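Local coordinates for fiber protein (Duck adenovirus 1, PDB 6ITX) that attaches the virus to an adhesion receptor on the host cell during entry, probably through its C-terminal head domain, the part modelled here, at residues S106-F111 / Q140-A145; V164-S169 / P173-S178; K218-L223 / N245-P250. One frame throughout, in Å; residues are numbered along the deposited sequence.

Contact 1. Residues S106-F111 / Q140-A145; sequences SGYEIF and QIKATA
Y108 and A143 bring the two backbones closest, their CA atoms 7.4 Å apart, with strand 118-131 running between the segments. Y108 sends its ring past A123 of that strand, which it touches, towards strand 134-144; with chi1 at -55° the ring leaves on the side of its own backbone N, and it lands among K142, A143 and T144. T144 crosses it at about a right angle: OG1 stands over the centre of one face, 4.2 Å above the plane, and the methyl CG2 lies 3.5 Å from Y108 CZ. At the edge, in the ring plane, is the carbonyl O of K142, 3.5 Å from Y108 CD2. The extended K142 chain runs past the edge at the hydroxyl end, with CE 3.4 Å from Y108 OH. Y147 adds a second ring, its plane at about 30° to that of Y108, and gives T144 OG1 a weak hydrogen bond from its backbone N. Just beyond Y108, E109 and I110 form a classic beta bulge opposite V122. The chemistry is that of van der Waals contact: methyl and methylene groups meet the ring and its hydroxyl, and the aromatic edge, slightly positive, probably gains a little from facing a carbonyl.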
# COMPACT_ATOMS: atom_id res chain seq x y z
N SER A 106 -6.18 -28.42 -2.61
CA SER A 106 -6.83 -29.02 -1.46
C SER A 106 -8.32 -28.66 -1.38
O SER A 106 -8.92 -28.73 -0.31
CB SER A 106 -6.09 -28.58 -0.19
OG SER A 106 -6.95 -28.46 0.94
N GLY A 107 -8.93 -28.29 -2.50
CA GLY A 107 -10.36 -28.01 -2.52
C GLY A 107 -10.67 -26.61 -2.06
O GLY A 107 -9.79 -25.77 -1.82
N TYR A 108 -11.97 -26.35 -1.91
CA TYR A 108 -12.50 -25.04 -1.54
C TYR A 108 -13.30 -25.21 -0.25
O TYR A 108 -14.51 -25.45 -0.26
CB TYR A 108 -13.35 -24.44 -2.70
CG TYR A 108 -12.59 -24.38 -4.01
CD1 TYR A 108 -12.53 -25.48 -4.85
CD2 TYR A 108 -11.89 -23.23 -4.37
CE1 TYR A 108 -11.82 -25.45 -6.03
CE2 TYR A 108 -11.17 -23.19 -5.57
CZ TYR A 108 -11.14 -24.30 -6.38
OH TYR A 108 -10.43 -24.30 -7.56
N GLU A 109 -12.60 -25.09 0.89
CA GLU A 109 -13.19 -25.34 2.20
C GLU A 109 -13.14 -24.12 3.12
O GLU A 109 -13.31 -24.25 4.34
CB GLU A 109 -12.47 -26.54 2.84
CG GLU A 109 -12.78 -27.86 2.15
CD GLU A 109 -11.60 -28.81 2.10
OE1 GLU A 109 -10.53 -28.52 2.72
OE2 GLU A 109 -11.74 -29.86 1.43
N ILE A 110 -12.93 -22.93 2.55
CA ILE A 110 -12.87 -21.68 3.29
C ILE A 110 -14.19 -20.97 3.09
O ILE A 110 -14.69 -20.90 1.96
CB ILE A 110 -11.68 -20.82 2.81
CG1 ILE A 110 -10.39 -21.63 2.94
CG2 ILE A 110 -11.59 -19.52 3.57
CD1 ILE A 110 -10.11 -22.07 4.34
N PHE A 111 -14.79 -20.46 4.18
CA PHE A 111 -16.16 -19.95 4.13
C PHE A 111 -16.15 -18.44 3.92
O PHE A 111 -15.53 -17.71 4.69
CB PHE A 111 -16.91 -20.29 5.41
CG PHE A 111 -18.40 -19.98 5.36
CD1 PHE A 111 -18.87 -18.71 5.67
CD2 PHE A 111 -19.31 -20.96 5.02
CE1 PHE A 111 -20.25 -18.42 5.62
CE2 PHE A 111 -20.69 -20.68 4.97
CZ PHE A 111 -21.15 -19.42 5.27
N GLN A 140 -4.41 -14.23 -0.80
CA GLN A 140 -4.64 -14.73 -2.15
C GLN A 140 -5.82 -15.68 -2.09
O GLN A 140 -5.81 -16.63 -1.30
CB GLN A 140 -3.40 -15.45 -2.71
CG GLN A 140 -3.59 -15.99 -4.11
CD GLN A 140 -2.30 -16.44 -4.76
OE1 GLN A 140 -1.43 -17.04 -4.13
NE2 GLN A 140 -2.17 -16.16 -6.04
N ILE A 141 -6.85 -15.42 -2.92
CA ILE A 141 -8.10 -16.16 -2.90
C ILE A 141 -8.36 -16.75 -4.27
O ILE A 141 -8.17 -16.07 -5.29
CB ILE A 141 -9.28 -15.26 -2.47
CG1 ILE A 141 -9.03 -14.71 -1.08
CG2 ILE A 141 -10.63 -16.04 -2.53
CD1 ILE A 141 -8.99 -15.80 -0.05
N LYS A 142 -8.78 -18.02 -4.31
CA LYS A 142 -9.20 -18.68 -5.55
C LYS A 142 -10.61 -19.21 -5.38
O LYS A 142 -10.92 -19.84 -4.36
CB LYS A 142 -8.26 -19.82 -5.91
CG LYS A 142 -8.59 -20.44 -7.24
CD LYS A 142 -7.49 -21.39 -7.66
CE LYS A 142 -7.96 -22.36 -8.73
NZ LYS A 142 -6.82 -23.29 -9.03
N ALA A 143 -11.46 -19.00 -6.38
CA ALA A 143 -12.85 -19.42 -6.27
C ALA A 143 -13.35 -20.03 -7.58
O ALA A 143 -12.84 -19.77 -8.67
CB ALA A 143 -13.74 -18.24 -5.87
N THR A 144 -14.39 -20.87 -7.45
CA THR A 144 -15.09 -21.44 -8.59
C THR A 144 -16.58 -21.15 -8.48
O THR A 144 -17.14 -21.07 -7.39
CB THR A 144 -14.87 -22.96 -8.71
OG1 THR A 144 -15.40 -23.62 -7.55
CG2 THR A 144 -13.40 -23.30 -8.87
N ALA A 145 -17.22 -21.02 -9.64
CA ALA A 145 -18.67 -20.81 -9.63
C ALA A 145 -19.39 -22.01 -9.03
O ALA A 145 -20.44 -21.84 -8.38
CB ALA A 145 -19.17 -20.53 -11.05

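Contact 2. Residues V164-S169 / P173-S178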
# COMPACT_ATOMS: atom_id res chain seq x y z
N VAL A 164 -12.99 -13.82 7.28
CA VAL A 164 -12.35 -13.46 8.53
C VAL A 164 -11.04 -14.21 8.60
O VAL A 164 -10.96 -15.38 8.22
CB VAL A 164 -13.24 -13.77 9.75
CG1 VAL A 164 -12.57 -13.34 11.04
CG2 VAL A 164 -14.61 -13.07 9.60
N LEU A 165 -10.00 -13.51 9.04
CA LEU A 165 -8.72 -14.11 9.38
C LEU A 165 -8.65 -14.19 10.89
O LEU A 165 -8.77 -13.17 11.56
CB LEU A 165 -7.54 -13.27 8.87
CG LEU A 165 -7.52 -12.88 7.41
CD1 LEU A 165 -6.08 -12.56 7.02
CD2 LEU A 165 -8.13 -13.97 6.51
N CYS A 166 -8.44 -15.39 11.42
CA CYS A 166 -8.32 -15.60 12.86
C CYS A 166 -6.98 -16.27 13.14
O CYS A 166 -6.92 -17.48 13.36
CB CYS A 166 -9.47 -16.43 13.41
SG CYS A 166 -9.54 -16.36 15.20
N PRO A 167 -5.89 -15.50 13.16
CA PRO A 167 -4.58 -16.10 13.47
C PRO A 167 -4.51 -16.73 14.85
O PRO A 167 -3.60 -17.54 15.09
CB PRO A 167 -3.61 -14.92 13.33
CG PRO A 167 -4.44 -13.69 13.36
CD PRO A 167 -5.82 -14.06 12.89
N PHE A 168 -5.43 -16.40 15.75
CA PHE A 168 -5.49 -16.97 17.09
C PHE A 168 -6.65 -17.95 17.23
O PHE A 168 -7.21 -18.13 18.32
CB PHE A 168 -5.60 -15.86 18.14
CG PHE A 168 -6.76 -14.94 17.90
CD1 PHE A 168 -8.01 -15.22 18.45
CD2 PHE A 168 -6.61 -13.80 17.12
CE1 PHE A 168 -9.08 -14.39 18.23
CE2 PHE A 168 -7.68 -12.95 16.90
CZ PHE A 168 -8.92 -13.25 17.45
N SER A 169 -7.04 -18.59 16.12
CA SER A 169 -8.15 -19.54 16.15
C SER A 169 -7.88 -20.75 17.05
O SER A 169 -8.83 -21.47 17.37
CB SER A 169 -8.45 -20.04 14.74
OG SER A 169 -7.38 -20.80 14.21
N PRO A 173 -11.40 -20.71 18.88
CA PRO A 173 -11.99 -21.35 17.69
C PRO A 173 -13.28 -20.71 17.19
O PRO A 173 -13.55 -20.80 15.99
CB PRO A 173 -12.26 -22.79 18.17
CG PRO A 173 -11.40 -22.98 19.36
CD PRO A 173 -11.24 -21.64 20.00
N THR A 174 -14.10 -20.11 18.05
CA THR A 174 -15.39 -19.66 17.55
C THR A 174 -15.28 -18.39 16.72
O THR A 174 -16.26 -18.01 16.06
CB THR A 174 -16.39 -19.42 18.69
OG1 THR A 174 -15.88 -18.43 19.60
CG2 THR A 174 -16.67 -20.72 19.43
N ALA A 175 -14.13 -17.73 16.72
CA ALA A 175 -13.93 -16.58 15.87
C ALA A 175 -13.47 -16.96 14.48
O ALA A 175 -13.54 -16.14 13.57
CB ALA A 175 -12.92 -15.62 16.51
N ASN A 176 -13.01 -18.20 14.29
CA ASN A 176 -12.57 -18.67 12.99
C ASN A 176 -13.77 -18.85 12.06
O ASN A 176 -14.02 -19.96 11.56
CB ASN A 176 -11.80 -19.98 13.12
CG ASN A 176 -10.85 -20.21 11.98
OD1 ASN A 176 -10.79 -19.40 11.06
ND2 ASN A 176 -10.08 -21.29 12.04
N LEU A 177 -14.51 -17.76 11.83
CA LEU A 177 -15.74 -17.83 11.05
C LEU A 177 -15.52 -18.36 9.64
O LEU A 177 -16.43 -18.96 9.06
CB LEU A 177 -16.41 -16.47 10.97
CG LEU A 177 -17.35 -16.05 12.09
CD1 LEU A 177 -16.89 -16.55 13.45
CD2 LEU A 177 -17.47 -14.53 12.09
N SER A 178 -14.34 -18.15 9.06
CA SER A 178 -14.11 -18.62 7.70
C SER A 178 -13.55 -20.03 7.66
O SER A 178 -13.44 -20.61 6.58
CB SER A 178 -13.19 -17.67 6.94
OG SER A 178 -13.81 -16.40 6.74
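S178 and V164 are joined by a hydrogen bond: V164 N donates to S178 OG over 2.8 Å, almost straight at 173°. The same hydroxyl is hydrogen-bonded to the carbonyl O of F111, so one serine side chain ties two strands together. Around it the contact is buried. V164 puts CG1 3.9 Å from the carbonyl O of A175, while CG2 meets L177 CD2 at 4.1 Å. Two residues on, C166 carries its sulfur anti to the backbone N (chi1 -166°), which sets SG 3.7 Å from A175 CB and over one face of the F168 ring, towards its rim. A type I turn from C166 to S169 then reverses the chain. S169 CB rests 3.4 Å from N176 ND2, but the hydrogen bond of that amide nitrogen goes to W180 O, and its angle to S169 OG is poor. The solvent side is P173, which has no N-H to give and meets S169 O through weak contacts, a CA-H...O approach of 3.2 Å from P173 CA among them. Residues 173-178 open with a 3-10 turn (173-175) and fold back on the end of strand 160-165, in the loop leading to strand 184-187. Behind them, V164 and F168 pack on A262 of strand 262-271, A175 and L177 reach V253 of strand 241-253, and P167 rests on I97 and M99 of strand 95-100.

Contact 3. Residues K218-L223 / N245-P250; sequences KEETEL and NLYVCP
E220 lays its side chain flat over the ring of Y247, and this stack is the heart of the contact between the 218-223 loop and strand 241-253. Starting at the backbone, E220 CB sits 3.6 Å from Y247 CG, over the near part of the ring face. The first torsion, chi1 70°, wedges CG between the backbone N and the carbonyl carbon, and the bend at chi2 then carries the chain along the ring instead of away from it. E220 CG comes to rest 3.8 Å from the ring centroid and only 13° off its normal, a CH-pi contact squarely over the face. CD is still above the ring, and the carboxylate, its plane 20° from the ring plane, carries OE2 out past the rim at the phenol end. There OE2 has a long, weak ion pair with R160 NH1, while the neighbouring E219 holds the same guanidinium by a proper salt bridge from OE1 to NE. Y247 is also met edge-to-face by the ring of Y226, a residue that touches E220 too. Further along, L223 reaches back to the strand, its CD1 3.8 Å from C249 CB and 4.5 Å from Y247 CB, and L223 packs on V208 and Y264 as well. What results is a loop packed on one face of the sheet, its E220 and L223 resting on Y247 and C249, a layout consistent with the beta-sandwich head of adenovirus fibres, in which long loops join the strands.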
# COMPACT_ATOMS: atom_id res chain seq x y z
N LYS A 218 -20.60 -8.07 5.90
CA LYS A 218 -20.72 -6.63 6.12
C LYS A 218 -20.20 -5.92 4.88
O LYS A 218 -19.04 -6.13 4.49
CB LYS A 218 -19.95 -6.18 7.37
CG LYS A 218 -20.55 -6.64 8.71
CD LYS A 218 -21.79 -5.84 9.11
CE LYS A 218 -22.23 -6.15 10.54
NZ LYS A 218 -22.92 -4.99 11.21
N GLU A 219 -21.05 -5.11 4.23
CA GLU A 219 -20.60 -4.29 3.12
C GLU A 219 -19.59 -3.27 3.64
O GLU A 219 -19.64 -2.85 4.79
CB GLU A 219 -21.80 -3.58 2.45
CG GLU A 219 -21.57 -3.11 0.97
CD GLU A 219 -21.31 -4.27 -0.03
OE1 GLU A 219 -20.21 -4.29 -0.66
OE2 GLU A 219 -22.21 -5.16 -0.20
N GLU A 220 -18.63 -2.90 2.79
CA GLU A 220 -17.59 -1.99 3.26
C GLU A 220 -18.13 -0.62 3.70
O GLU A 220 -17.45 0.08 4.45
CB GLU A 220 -16.52 -1.81 2.18
CG GLU A 220 -16.96 -1.03 0.99
CD GLU A 220 -17.71 -1.89 0.00
OE1 GLU A 220 -17.90 -3.11 0.29
OE2 GLU A 220 -18.12 -1.36 -1.06
N THR A 221 -19.35 -0.25 3.30
CA THR A 221 -19.93 1.00 3.79
C THR A 221 -20.47 0.88 5.20
O THR A 221 -20.95 1.88 5.75
CB THR A 221 -21.06 1.50 2.90
OG1 THR A 221 -21.92 0.41 2.56
CG2 THR A 221 -20.51 2.15 1.65
N GLU A 222 -20.43 -0.31 5.80
CA GLU A 222 -20.92 -0.53 7.15
C GLU A 222 -19.78 -0.75 8.12
O GLU A 222 -20.02 -0.89 9.33
CB GLU A 222 -21.88 -1.72 7.17
CG GLU A 222 -22.71 -1.84 5.91
CD GLU A 222 -24.01 -2.57 6.13
OE1 GLU A 222 -24.08 -3.76 5.77
OE2 GLU A 222 -24.95 -1.93 6.66
N LEU A 223 -18.56 -0.79 7.63
CA LEU A 223 -17.42 -0.97 8.51
C LEU A 223 -17.12 0.32 9.28
O LEU A 223 -17.29 1.42 8.74
CB LEU A 223 -16.20 -1.41 7.70
CG LEU A 223 -16.46 -2.72 6.95
CD1 LEU A 223 -15.27 -3.11 6.11
CD2 LEU A 223 -16.79 -3.83 7.94
N ASN A 245 -11.15 -4.48 -5.20
CA ASN A 245 -10.76 -3.75 -4.01
C ASN A 245 -10.90 -4.64 -2.79
O ASN A 245 -11.85 -5.42 -2.67
CB ASN A 245 -11.57 -2.45 -3.89
CG ASN A 245 -10.99 -1.35 -4.78
OD1 ASN A 245 -9.88 -0.88 -4.55
ND2 ASN A 245 -11.73 -0.96 -5.82
N LEU A 246 -9.90 -4.58 -1.93
CA LEU A 246 -9.88 -5.28 -0.66
C LEU A 246 -10.05 -4.24 0.43
O LEU A 246 -9.37 -3.21 0.40
CB LEU A 246 -8.58 -6.06 -0.48
CG LEU A 246 -8.21 -6.53 0.93
CD1 LEU A 246 -9.21 -7.54 1.47
CD2 LEU A 246 -6.85 -7.13 0.92
N TYR A 247 -10.96 -4.48 1.36
CA TYR A 247 -11.22 -3.56 2.46
C TYR A 247 -10.90 -4.28 3.75
O TYR A 247 -11.53 -5.30 4.06
CB TYR A 247 -12.67 -3.06 2.46
CG TYR A 247 -13.06 -2.37 1.17
CD1 TYR A 247 -13.33 -3.11 0.04
CD2 TYR A 247 -13.14 -0.97 1.09
CE1 TYR A 247 -13.66 -2.51 -1.14
CE2 TYR A 247 -13.47 -0.36 -0.10
CZ TYR A 247 -13.73 -1.15 -1.22
OH TYR A 247 -14.08 -0.62 -2.44
N VAL A 248 -9.92 -3.78 4.49
CA VAL A 248 -9.47 -4.42 5.71
C VAL A 248 -10.02 -3.64 6.89
O VAL A 248 -9.95 -2.40 6.92
CB VAL A 248 -7.94 -4.50 5.79
CG1 VAL A 248 -7.53 -5.12 7.10
CG2 VAL A 248 -7.38 -5.26 4.61
N CYS A 249 -10.57 -4.35 7.83
CA CYS A 249 -11.14 -3.77 9.03
C CYS A 249 -11.13 -4.84 10.09
O CYS A 249 -11.71 -5.92 9.89
CB CYS A 249 -12.56 -3.27 8.79
SG CYS A 249 -13.25 -2.66 10.32
N PRO A 250 -10.48 -4.60 11.23
CA PRO A 250 -10.51 -5.60 12.30
C PRO A 250 -11.93 -5.85 12.80
O PRO A 250 -12.84 -5.04 12.62
CB PRO A 250 -9.62 -4.96 13.38
CG PRO A 250 -8.62 -4.20 12.57
CD PRO A 250 -9.46 -3.57 11.48

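In the fold
Contacts 1 and 2 meet directly: F111 N lies 2.8 Å from S178 O, a probable hydrogen bond, so the loop of contact 2 is stitched to strand 110-114. Contact 3 stands apart, its nearest atoms about 8 Å from either of the others, yet all three reach the same large sheet, and strand 241-253, which carries half of contact 3, also receives side chains of contact 2. Contacts 2 and 3 are buried; contact 1 is only partly so. Their chemistry differs too: a tyrosine laid across strands in contact 1, a backbone-to-hydroxyl hydrogen bond beside small apolar groups in contact 2, and an acid stacked on a ring in contact 3.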